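Local atomic coordinates of putative polyketide synthase (Brevibacillus brevis, PDB entry 6HP2), a protein that is the O-methyltransferase domain of a multidomain polyketide synthase probably involved in bacillaene synthesis, here bound to S-adenosyl-L-homocysteine, the demethylated product of the methyl donor. Residues 44-49 against 78-83; 84-89 against 318-323; 48-53 against 246-251. All blocks are in the same frame, centred on the assembly; numbering follows the deposited sequence.

Contact 1 (44-49 against 78-83). With SAH (S-adenosyl-L-homocysteine), chain B.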
loop_
_atom_site.group_PDB
_atom_site.type_symbol
_atom_site.label_atom_id
_atom_site.label_comp_id
_atom_site.label_asym_id
_atom_site.label_seq_id
_atom_site.Cartn_x
_atom_site.Cartn_y
_atom_site.Cartn_z
ATOM N N TYR A 44 -10.225 2.707 -3.457
ATOM C CA TYR A 44 -8.809 2.614 -3.146
ATOM C C TYR A 44 -8.126 3.849 -3.686
ATOM O O TYR A 44 -8.436 4.276 -4.789
ATOM C CB TYR A 44 -8.202 1.370 -3.765
ATOM C CG TYR A 44 -8.873 0.083 -3.320
ATOM C CD1 TYR A 44 -8.676 -0.443 -2.042
ATOM C CD2 TYR A 44 -9.631 -0.640 -4.229
ATOM C CE1 TYR A 44 -9.298 -1.642 -1.663
ATOM C CE2 TYR A 44 -10.239 -1.811 -3.888
ATOM C CZ TYR A 44 -10.079 -2.320 -2.605
ATOM O OH TYR A 44 -10.677 -3.488 -2.265
ATOM N N LEU A 45 -7.202 4.415 -2.898
ATOM C CA LEU A 45 -6.481 5.633 -3.277
ATOM C C LEU A 45 -5.059 5.331 -3.751
ATOM O O LEU A 45 -4.119 6.061 -3.441
ATOM C CB LEU A 45 -6.444 6.599 -2.107
ATOM C CG LEU A 45 -7.817 6.900 -1.441
ATOM C CD1 LEU A 45 -7.615 7.848 -0.279
ATOM C CD2 LEU A 45 -8.775 7.427 -2.466
ATOM N N THR A 46 -4.880 4.280 -4.521
ATOM C CA THR A 46 -3.552 3.861 -4.991
ATOM C C THR A 46 -3.547 3.655 -6.506
ATOM O O THR A 46 -4.592 3.495 -7.140
ATOM C CB THR A 46 -3.165 2.534 -4.326
ATOM O OG1 THR A 46 -4.146 1.554 -4.692
ATOM C CG2 THR A 46 -3.174 2.678 -2.789
ATOM N N VAL A 47 -2.360 3.613 -7.083
ATOM C CA VAL A 47 -2.209 3.191 -8.466
ATOM C C VAL A 47 -2.395 1.679 -8.500
ATOM O O VAL A 47 -2.687 1.055 -7.474
ATOM C CB VAL A 47 -0.843 3.654 -9.006
ATOM C CG1 VAL A 47 -0.811 5.176 -8.991
ATOM C CG2 VAL A 47 0.280 3.067 -8.137
ATOM N N CYS A 48 -2.289 1.093 -9.679
ATOM C CA CYS A 48 -2.654 -0.298 -9.894
ATOM C C CYS A 48 -1.795 -0.822 -11.024
ATOM O O CYS A 48 -1.335 -0.046 -11.872
ATOM C CB CYS A 48 -4.147 -0.453 -10.247
ATOM S SG CYS A 48 -4.661 0.203 -11.882
ATOM N N PRO A 49 -1.564 -2.143 -11.073
ATOM C CA PRO A 49 -0.688 -2.720 -12.091
ATOM C C PRO A 49 -1.362 -3.235 -13.364
ATOM O O PRO A 49 -2.313 -3.997 -13.244
ATOM C CB PRO A 49 -0.146 -3.944 -11.368
ATOM C CG PRO A 49 -1.334 -4.427 -10.631
ATOM C CD PRO A 49 -1.932 -3.164 -10.082
ATOM N N GLU A 78 -10.568 -3.675 -10.502
ATOM C CA GLU A 78 -10.138 -5.069 -10.536
ATOM C C GLU A 78 -8.631 -5.209 -10.375
ATOM O O GLU A 78 -8.170 -6.188 -9.793
ATOM C CB GLU A 78 -10.599 -5.738 -11.851
ATOM C CG GLU A 78 -12.101 -5.901 -11.975
ATOM C CD GLU A 78 -12.515 -6.506 -13.314
ATOM O OE1 GLU A 78 -11.680 -6.547 -14.239
ATOM O OE2 GLU A 78 -13.675 -6.940 -13.434
ATOM N N LYS A 79 -7.845 -4.309 -10.977
ATOM C CA LYS A 79 -6.406 -4.374 -10.834
ATOM C C LYS A 79 -5.972 -3.939 -9.460
ATOM O O LYS A 79 -4.984 -4.456 -8.930
ATOM C CB LYS A 79 -5.740 -3.527 -11.932
ATOM C CG LYS A 79 -6.155 -4.020 -13.364
ATOM C CD LYS A 79 -5.648 -5.469 -13.525
ATOM C CE LYS A 79 -5.712 -5.925 -14.985
ATOM N NZ LYS A 79 -7.035 -6.478 -15.357
ATOM N N GLN A 80 -6.675 -2.995 -8.868
ATOM C CA GLN A 80 -6.416 -2.637 -7.467
ATOM C C GLN A 80 -6.676 -3.811 -6.548
ATOM O O GLN A 80 -5.917 -4.049 -5.599
ATOM C CB GLN A 80 -7.298 -1.448 -7.071
ATOM C CG GLN A 80 -6.836 -0.176 -7.786
ATOM C CD GLN A 80 -7.694 0.977 -7.496
ATOM O OE1 GLN A 80 -8.915 0.872 -7.596
ATOM N NE2 GLN A 80 -7.085 2.091 -7.111
ATOM N N VAL A 81 -7.753 -4.550 -6.807
ATOM C CA VAL A 81 -8.010 -5.745 -6.035
ATOM C C VAL A 81 -6.916 -6.788 -6.295
ATOM O O VAL A 81 -6.466 -7.472 -5.382
ATOM C CB VAL A 81 -9.400 -6.286 -6.379
ATOM C CG1 VAL A 81 -9.556 -7.680 -5.804
ATOM C CG2 VAL A 81 -10.526 -5.298 -5.841
ATOM N N GLU A 82 -6.563 -6.995 -7.550
ATOM C CA GLU A 82 -5.592 -8.039 -7.876
ATOM C C GLU A 82 -4.289 -7.804 -7.119
ATOM O O GLU A 82 -3.704 -8.726 -6.548
ATOM C CB GLU A 82 -5.339 -8.038 -9.377
ATOM C CG GLU A 82 -4.199 -9.027 -9.811
ATOM C CD GLU A 82 -3.715 -8.713 -11.223
ATOM O OE1 GLU A 82 -4.359 -9.235 -12.148
ATOM O OE2 GLU A 82 -2.728 -7.918 -11.394
ATOM N N MET A 83 -3.803 -6.568 -7.135
ATOM C CA MET A 83 -2.550 -6.252 -6.450
ATOM C C MET A 83 -2.626 -6.544 -4.961
ATOM O O MET A 83 -1.692 -7.086 -4.368
ATOM C CB MET A 83 -2.190 -4.796 -6.655
ATOM C CG MET A 83 -0.880 -4.406 -5.974
ATOM S SD MET A 83 -0.305 -2.731 -6.472
ATOM C CE MET A 83 -1.572 -1.656 -5.869
HETATM N N SAH B . -4.144 2.616 2.223
HETATM C CA SAH B . -5.256 3.347 1.623
HETATM C CB SAH B . -4.951 4.832 1.473
HETATM C CG SAH B . -3.606 5.172 0.858
HETATM S SD SAH B . -3.465 6.958 0.549
HETATM C C SAH B . -5.561 2.709 0.291
HETATM O O SAH B . -6.486 3.129 -0.404
HETATM O OXT SAH B . -4.888 1.755 -0.086
HETATM C "C5'" SAH B . -2.366 7.354 1.929
HETATM C "C4'" SAH B . -3.067 7.237 3.281
HETATM O "O4'" SAH B . -2.081 7.422 4.322
HETATM C "C3'" SAH B . -4.083 8.405 3.508
HETATM O "O3'" SAH B . -5.226 7.781 4.114
HETATM C "C2'" SAH B . -3.410 9.371 4.481
HETATM O "O2'" SAH B . -4.278 10.078 5.317
HETATM C "C1'" SAH B . -2.527 8.380 5.272
HETATM N N9 SAH B . -1.391 8.958 5.985
HETATM C C8 SAH B . -0.358 9.696 5.481
HETATM N N7 SAH B . 0.408 10.046 6.519
HETATM C C5 SAH B . -0.090 9.493 7.649
HETATM C C6 SAH B . 0.286 9.523 8.987
HETATM N N6 SAH B . 1.380 10.130 9.443
HETATM N N1 SAH B . -0.453 8.824 9.896
HETATM C C2 SAH B . -1.619 8.180 9.525
HETATM N N3 SAH B . -1.997 8.186 8.207
HETATM C C4 SAH B . -1.272 8.864 7.308
HETATM O O HOH W 1 -2.148 -6.507 -13.525
#
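Gln80 reaches out of helix 70-88 to Thr46 of the loop, its NE2 donating to Thr46 O at 2.9 Å. The acceptor lies close to the amide plane, though the bond is bent (N-H...O 138°); a second, weak bond runs from NE2 to Tyr44 O at 3.5 Å. This is the tight side. The Tyr44 ring stands nearly perpendicular to the Gln80 amide (79°), with Gln80 OE1 near its edge, and its OH bonds beyond the segments to Gln112. Cys48 CB rests on Gln80 CG at 3.7 Å. Pro49 CD wedges between Lys79 O at 3.5 Å and Met83 CB at 3.8 Å. Met83 runs extended to SD and then bends (chi3 64°), which carries CE to 3.3 Å from Val47 O. In this Rossmann-like class I methyltransferase fold, the loop threads between helix 70-88 and the cofactor: Leu45 N gives S-adenosyl-L-homocysteine O an almost straight bond of 2.9 Å, while Thr46 CG2 sits near its OXT. Toward solvent the fit slackens. Lys79 lays CB, CG and CD along Pro49 O before its end leads off, and a water links Pro49 O to Glu82 OE2, which also hydrogen-bonds the hydroxyl of Tyr316.

Contact 2 (84-89 against 318-323). With SAH (S-adenosyl-L-homocysteine), chain B.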
loop_
_atom_site.group_PDB
_atom_site.type_symbol
_atom_site.label_atom_id
_atom_site.label_comp_id
_atom_site.label_asym_id
_atom_site.label_seq_id
_atom_site.Cartn_x
_atom_site.Cartn_y
_atom_site.Cartn_z
ATOM N N ARG A 84 -3.706 -6.144 -4.323
ATOM C CA ARG A 84 -3.900 -6.473 -2.907
ATOM C C ARG A 84 -3.976 -7.975 -2.680
ATOM O O ARG A 84 -3.487 -8.471 -1.663
ATOM C CB ARG A 84 -5.163 -5.768 -2.411
ATOM C CG ARG A 84 -4.941 -4.289 -2.192
ATOM C CD ARG A 84 -6.288 -3.583 -1.905
ATOM N NE ARG A 84 -6.071 -2.272 -1.291
ATOM C CZ ARG A 84 -5.679 -1.189 -1.966
ATOM N NH1 ARG A 84 -5.408 -1.258 -3.288
ATOM N NH2 ARG A 84 -5.533 -0.064 -1.308
ATOM N N GLN A 85 -4.566 -8.724 -3.620
ATOM C CA GLN A 85 -4.595 -10.169 -3.462
ATOM C C GLN A 85 -3.183 -10.733 -3.435
ATOM O O GLN A 85 -2.880 -11.651 -2.656
ATOM C CB GLN A 85 -5.386 -10.863 -4.584
ATOM C CG GLN A 85 -6.909 -10.556 -4.544
ATOM C CD GLN A 85 -7.627 -11.130 -5.721
ATOM O OE1 GLN A 85 -7.032 -11.293 -6.782
ATOM N NE2 GLN A 85 -8.911 -11.446 -5.560
ATOM N N VAL A 86 -2.309 -10.222 -4.296
ATOM C CA VAL A 86 -0.915 -10.682 -4.280
ATOM C C VAL A 86 -0.279 -10.300 -2.957
ATOM O O VAL A 86 0.473 -11.059 -2.383
ATOM C CB VAL A 86 -0.120 -10.134 -5.478
ATOM C CG1 VAL A 86 1.402 -10.573 -5.419
ATOM C CG2 VAL A 86 -0.732 -10.705 -6.812
ATOM N N LEU A 87 -0.596 -9.131 -2.432
ATOM C CA LEU A 87 0.035 -8.725 -1.177
ATOM C C LEU A 87 -0.376 -9.648 -0.036
ATOM O O LEU A 87 0.449 -9.991 0.827
ATOM C CB LEU A 87 -0.375 -7.269 -0.826
ATOM C CG LEU A 87 0.182 -6.669 0.474
ATOM C CD1 LEU A 87 1.667 -6.436 0.326
ATOM C CD2 LEU A 87 -0.565 -5.339 0.761
ATOM N N PHE A 88 -1.668 -10.003 0.012
ATOM C CA PHE A 88 -2.241 -10.735 1.125
ATOM C C PHE A 88 -2.188 -12.271 0.978
ATOM O O PHE A 88 -2.629 -12.988 1.894
ATOM C CB PHE A 88 -3.684 -10.293 1.357
ATOM C CG PHE A 88 -3.826 -8.912 2.056
ATOM C CD1 PHE A 88 -3.692 -8.791 3.420
ATOM C CD2 PHE A 88 -4.163 -7.783 1.328
ATOM C CE1 PHE A 88 -3.823 -7.609 4.053
ATOM C CE2 PHE A 88 -4.301 -6.560 1.939
ATOM C CZ PHE A 88 -4.129 -6.461 3.315
ATOM N N CYS A 89 -1.699 -12.803 -0.127
ATOM C CA CYS A 89 -2.024 -14.198 -0.462
ATOM C C CYS A 89 -1.196 -15.251 0.277
ATOM O O CYS A 89 -1.421 -16.465 0.044
ATOM C CB CYS A 89 -1.885 -14.444 -1.963
ATOM S SG CYS A 89 -0.181 -14.536 -2.565
ATOM N N GLU A 318 5.497 -12.912 -11.791
ATOM C CA GLU A 318 5.862 -14.228 -11.263
ATOM C C GLU A 318 5.089 -14.508 -9.993
ATOM O O GLU A 318 4.568 -15.614 -9.818
ATOM C CB GLU A 318 7.370 -14.325 -11.004
ATOM C CG GLU A 318 7.816 -15.627 -10.342
ATOM C CD GLU A 318 9.270 -15.584 -9.850
ATOM O OE1 GLU A 318 10.131 -14.984 -10.542
ATOM O OE2 GLU A 318 9.542 -16.136 -8.765
ATOM N N ALA A 319 5.006 -13.513 -9.096
ATOM C CA ALA A 319 4.210 -13.645 -7.878
ATOM C C ALA A 319 2.719 -13.805 -8.175
ATOM O O ALA A 319 2.014 -14.571 -7.489
ATOM C CB ALA A 319 4.441 -12.432 -6.984
ATOM N N LEU A 320 2.203 -13.031 -9.132
ATOM C CA LEU A 320 0.805 -13.157 -9.529
ATOM C C LEU A 320 0.519 -14.551 -10.069
ATOM O O LEU A 320 -0.475 -15.184 -9.700
ATOM C CB LEU A 320 0.475 -12.110 -10.594
ATOM C CG LEU A 320 -0.880 -12.113 -11.248
ATOM C CD1 LEU A 320 -2.032 -11.910 -10.221
ATOM C CD2 LEU A 320 -0.909 -11.013 -12.348
ATOM N N ALA A 321 1.393 -15.049 -10.948
ATOM C CA ALA A 321 1.184 -16.377 -11.520
ATOM C C ALA A 321 1.295 -17.468 -10.450
ATOM O O ALA A 321 0.585 -18.486 -10.497
ATOM C CB ALA A 321 2.186 -16.587 -12.652
ATOM N N GLU A 322 2.190 -17.276 -9.488
ATOM C CA GLU A 322 2.297 -18.222 -8.374
ATOM C C GLU A 322 1.011 -18.222 -7.560
ATOM O O GLU A 322 0.486 -19.259 -7.189
ATOM C CB GLU A 322 3.487 -17.863 -7.476
ATOM C CG GLU A 322 3.705 -18.810 -6.283
ATOM C CD GLU A 322 4.700 -18.274 -5.271
ATOM O OE1 GLU A 322 5.634 -19.007 -4.918
ATOM O OE2 GLU A 322 4.547 -17.135 -4.797
ATOM N N MET A 323 0.489 -17.049 -7.239
ATOM C CA MET A 323 -0.802 -16.980 -6.547
ATOM C C MET A 323 -1.911 -17.706 -7.287
ATOM O O MET A 323 -2.628 -18.527 -6.705
ATOM C CB MET A 323 -1.183 -15.502 -6.313
ATOM C CG MET A 323 -2.452 -15.370 -5.571
ATOM S SD MET A 323 -3.005 -13.662 -5.383
ATOM C CE MET A 323 -3.726 -13.555 -7.004
HETATM N N SAH B . -4.144 2.616 2.223
HETATM C CA SAH B . -5.256 3.347 1.623
HETATM C CB SAH B . -4.951 4.832 1.473
HETATM C CG SAH B . -3.606 5.172 0.858
HETATM S SD SAH B . -3.465 6.958 0.549
HETATM C C SAH B . -5.561 2.709 0.291
HETATM O O SAH B . -6.486 3.129 -0.404
HETATM O OXT SAH B . -4.888 1.755 -0.086
HETATM C "C5'" SAH B . -2.366 7.354 1.929
HETATM C "C4'" SAH B . -3.067 7.237 3.281
HETATM O "O4'" SAH B . -2.081 7.422 4.322
HETATM C "C3'" SAH B . -4.083 8.405 3.508
HETATM O "O3'" SAH B . -5.226 7.781 4.114
HETATM C "C2'" SAH B . -3.410 9.371 4.481
HETATM O "O2'" SAH B . -4.278 10.078 5.317
HETATM C "C1'" SAH B . -2.527 8.380 5.272
HETATM N N9 SAH B . -1.391 8.958 5.985
HETATM C C8 SAH B . -0.358 9.696 5.481
HETATM N N7 SAH B . 0.408 10.046 6.519
HETATM C C5 SAH B . -0.090 9.493 7.649
HETATM C C6 SAH B . 0.286 9.523 8.987
HETATM N N6 SAH B . 1.380 10.130 9.443
HETATM N N1 SAH B . -0.453 8.824 9.896
HETATM C C2 SAH B . -1.619 8.180 9.525
HETATM N N3 SAH B . -1.997 8.186 8.207
HETATM C C4 SAH B . -1.272 8.864 7.308
#
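Met323, whose N donates to Ala319 O at 2.9 Å, meets Gln85 and Cys89 at the end of helix 70-88, while Ala319, one turn back, meets Val86. Between the two helices the contact itself is apolar. Met323 does most of it: its CG stands anti to the backbone N (chi1 -178°) and the chain stays extended to SD, so that the sulfur arrives beside the last turn of the opposing helix. There SD lies 3.4 Å from Gln85 O and 3.7 Å from Cys89 CB, while CE, swung round by the bend at chi3, sits by the Gln85 side chain. Gln85 and Met323 pass at roughly a right angle; the amide of Gln85 is engaged elsewhere, NE2 giving its hydrogen to Pro332 O. In this class I methyltransferase fold, helix 70-88 lies against the central sheet, with Leu87 and Phe88 turned to strands 164-170 and 194-203, and helix 316-326 crosses its outer side; the axes of segments 84-88 and 318-323 are 76° apart and 9.8 Å at closest. Val86 fills the crossing. CG1 meets Ala319 CB at 3.9 Å, while CG2 meets Leu320 CD1 at 3.8 Å and also faces Met323 SD at 4.0 Å. Arg84, on the inner side of the same helix, is a residue of the S-adenosyl-L-homocysteine site: its guanidinium edge faces the cofactor carboxylate, but the modelled approach is too short and its detail doubtful; its NE forms a salt bridge with Asp109.

Contact 3 (48-53 against 246-251)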
loop_
_atom_site.group_PDB
_atom_site.type_symbol
_atom_site.label_atom_id
_atom_site.label_comp_id
_atom_site.label_asym_id
_atom_site.label_seq_id
_atom_site.Cartn_x
_atom_site.Cartn_y
_atom_site.Cartn_z
ATOM N N CYS A 48 -2.289 1.093 -9.679
ATOM C CA CYS A 48 -2.654 -0.298 -9.894
ATOM C C CYS A 48 -1.795 -0.822 -11.024
ATOM O O CYS A 48 -1.335 -0.046 -11.872
ATOM C CB CYS A 48 -4.147 -0.453 -10.247
ATOM S SG CYS A 48 -4.661 0.203 -11.882
ATOM N N PRO A 49 -1.564 -2.143 -11.073
ATOM C CA PRO A 49 -0.688 -2.720 -12.091
ATOM C C PRO A 49 -1.362 -3.235 -13.364
ATOM O O PRO A 49 -2.313 -3.997 -13.244
ATOM C CB PRO A 49 -0.146 -3.944 -11.368
ATOM C CG PRO A 49 -1.334 -4.427 -10.631
ATOM C CD PRO A 49 -1.932 -3.164 -10.082
ATOM N N PHE A 50 -0.949 -2.770 -14.549
ATOM C CA PHE A 50 -1.416 -3.289 -15.833
ATOM C C PHE A 50 -0.364 -4.261 -16.357
ATOM O O PHE A 50 0.813 -3.914 -16.389
ATOM C CB PHE A 50 -1.598 -2.195 -16.855
ATOM C CG PHE A 50 -2.936 -1.463 -16.768
ATOM C CD1 PHE A 50 -3.729 -1.573 -15.665
ATOM C CD2 PHE A 50 -3.358 -0.637 -17.794
ATOM C CE1 PHE A 50 -4.943 -0.919 -15.593
ATOM C CE2 PHE A 50 -4.535 0.038 -17.704
ATOM C CZ PHE A 50 -5.343 -0.118 -16.589
ATOM N N GLU A 51 -0.785 -5.441 -16.825
ATOM C CA GLU A 51 0.160 -6.406 -17.424
ATOM C C GLU A 51 0.790 -5.852 -18.690
ATOM O O GLU A 51 1.961 -6.148 -19.003
ATOM C CB GLU A 51 -0.544 -7.723 -17.729
ATOM C CG GLU A 51 -1.025 -8.478 -16.472
ATOM C CD GLU A 51 -1.611 -9.852 -16.796
ATOM O OE1 GLU A 51 -1.594 -10.257 -17.983
ATOM O OE2 GLU A 51 -2.089 -10.524 -15.859
ATOM N N ARG A 52 0.067 -4.981 -19.386
ATOM C CA ARG A 52 0.542 -4.352 -20.605
ATOM C C ARG A 52 -0.064 -2.968 -20.705
ATOM O O ARG A 52 -1.092 -2.672 -20.092
ATOM C CB ARG A 52 0.152 -5.165 -21.850
ATOM C CG ARG A 52 -1.336 -5.281 -22.062
ATOM C CD ARG A 52 -1.745 -6.618 -22.665
ATOM N NE ARG A 52 -1.683 -7.730 -21.713
ATOM C CZ ARG A 52 -2.662 -8.062 -20.875
ATOM N NH1 ARG A 52 -3.780 -7.360 -20.840
ATOM N NH2 ARG A 52 -2.516 -9.094 -20.059
ATOM N N LYS A 53 0.568 -2.126 -21.510
ATOM C CA LYS A 53 -0.034 -0.841 -21.867
ATOM C C LYS A 53 -1.280 -1.048 -22.713
ATOM O O LYS A 53 -1.307 -1.894 -23.614
ATOM C CB LYS A 53 0.973 0.030 -22.615
ATOM C CG LYS A 53 2.179 0.376 -21.753
ATOM C CD LYS A 53 3.232 1.135 -22.550
ATOM C CE LYS A 53 4.393 1.546 -21.656
ATOM N NZ LYS A 53 5.049 0.369 -20.995
ATOM N N ALA A 246 4.002 1.409 -14.184
ATOM C CA ALA A 246 4.298 2.325 -15.281
ATOM C C ALA A 246 3.416 2.021 -16.499
ATOM O O ALA A 246 3.027 2.941 -17.221
ATOM C CB ALA A 246 5.799 2.240 -15.667
ATOM N N ASN A 247 3.084 0.749 -16.750
ATOM C CA ASN A 247 2.166 0.455 -17.860
ATOM C C ASN A 247 0.803 1.124 -17.646
ATOM O O ASN A 247 0.219 1.684 -18.573
ATOM C CB ASN A 247 1.914 -1.029 -18.018
ATOM C CG ASN A 247 3.108 -1.787 -18.513
ATOM O OD1 ASN A 247 3.973 -1.227 -19.143
ATOM N ND2 ASN A 247 3.126 -3.085 -18.264
ATOM N N ALA A 248 0.275 1.043 -16.427
ATOM C CA ALA A 248 -1.019 1.630 -16.088
ATOM C C ALA A 248 -0.970 3.153 -16.171
ATOM O O ALA A 248 -1.977 3.807 -16.471
ATOM C CB ALA A 248 -1.401 1.194 -14.676
ATOM N N LEU A 249 0.157 3.738 -15.813
ATOM C CA LEU A 249 0.283 5.188 -15.777
ATOM C C LEU A 249 0.793 5.764 -17.079
ATOM O O LEU A 249 0.974 6.992 -17.157
ATOM C CB LEU A 249 1.213 5.616 -14.649
ATOM C CG LEU A 249 0.722 5.253 -13.256
ATOM C CD1 LEU A 249 1.663 5.801 -12.188
ATOM C CD2 LEU A 249 -0.669 5.812 -13.034
ATOM N N HIS A 250 0.966 4.942 -18.112
ATOM C CA HIS A 250 1.347 5.460 -19.442
ATOM C C HIS A 250 0.188 6.293 -19.991
ATOM O O HIS A 250 -0.879 5.756 -20.301
ATOM C CB HIS A 250 1.690 4.322 -20.397
ATOM C CG HIS A 250 2.309 4.781 -21.676
ATOM N ND1 HIS A 250 1.657 4.731 -22.890
ATOM C CD2 HIS A 250 3.528 5.307 -21.923
ATOM C CE1 HIS A 250 2.460 5.187 -23.833
ATOM N NE2 HIS A 250 3.598 5.546 -23.270
ATOM N N ASP A 251 0.395 7.601 -20.065
ATOM C CA ASP A 251 -0.670 8.573 -20.286
ATOM C C ASP A 251 -0.031 9.705 -21.073
ATOM O O ASP A 251 0.191 10.803 -20.556
ATOM C CB ASP A 251 -1.227 9.054 -18.947
ATOM C CG ASP A 251 -2.670 9.538 -19.011
ATOM O OD1 ASP A 251 -3.267 9.650 -20.104
ATOM O OD2 ASP A 251 -3.200 9.816 -17.908
#
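Asn247, Lys53 and Ala248 bury the most surface here, and Asn247 ties the loop down at two points. Its ND2 donates to Phe50 O at 3.1 Å along a nearly straight N-H...O line (166°), with that oxygen close to the plane of the amide. On the other branch OD1 accepts from Lys53 NZ at 2.7 Å. With both ends engaged, the amide cannot flip without losing both bonds, and its rotation is fixed across the turn that the loop makes between Phe50 and Lys53. Lys53 crosses Asn247 at about a right angle. Its chain is extended as far as CE and then bends (chi4 58°), which turns NZ onto OD1; the methylenes before the bend lie over one face of the His250 ring, a CH-pi contact with CD 4.0 Å from the ring centroid. This part is the exposed border of the contact. Ala248 occupies the buried part. Its CB sits over one face of the Phe50 ring, 3.9 Å from the centroid, and its CA covers the same ring near CD2, while Phe57 meets that ring edge-to-face. Packing is closest at Cys48, where the carbonyl O is only 3.1 Å from Ala248 CB; that oxygen is buried by the contact and has no polar partner in the model. Phe50 is further joined by backbone bonding to Gln244, one turn earlier in the helix. The contact thus fastens the N-terminal loop to helix 242-249, one of the helices inserted between strands 233-240 and 284-293, the latter the antiparallel strand seven typical of the class I methyltransferase sheet.

Contacts 1 and 2 follow one another along helix 70-88, their centres about 13 Å apart, and both touch S-adenosyl-L-homocysteine: contact 1 through Leu45 and Thr46, contact 2 through Arg84. They meet where Tyr44 CD1 packs 3.1 Å from Arg84 CZ and where Glu82 CG lies 3.6 Å from Leu320 CD1. Contacts 1 and 3 share Cys48 and Pro49, so one loop runs from the cofactor, over helix 70-88, to helix 242-249; Lys79 CG and Phe50 CE1 join them at 4.0 Å. Contact 3 is the farthest from the ligand, the Cys48 side chain lying about 10 Å from it at nearest. Contacts 2 and 3, centres about 17 Å apart, touch through Leu320 and Glu51.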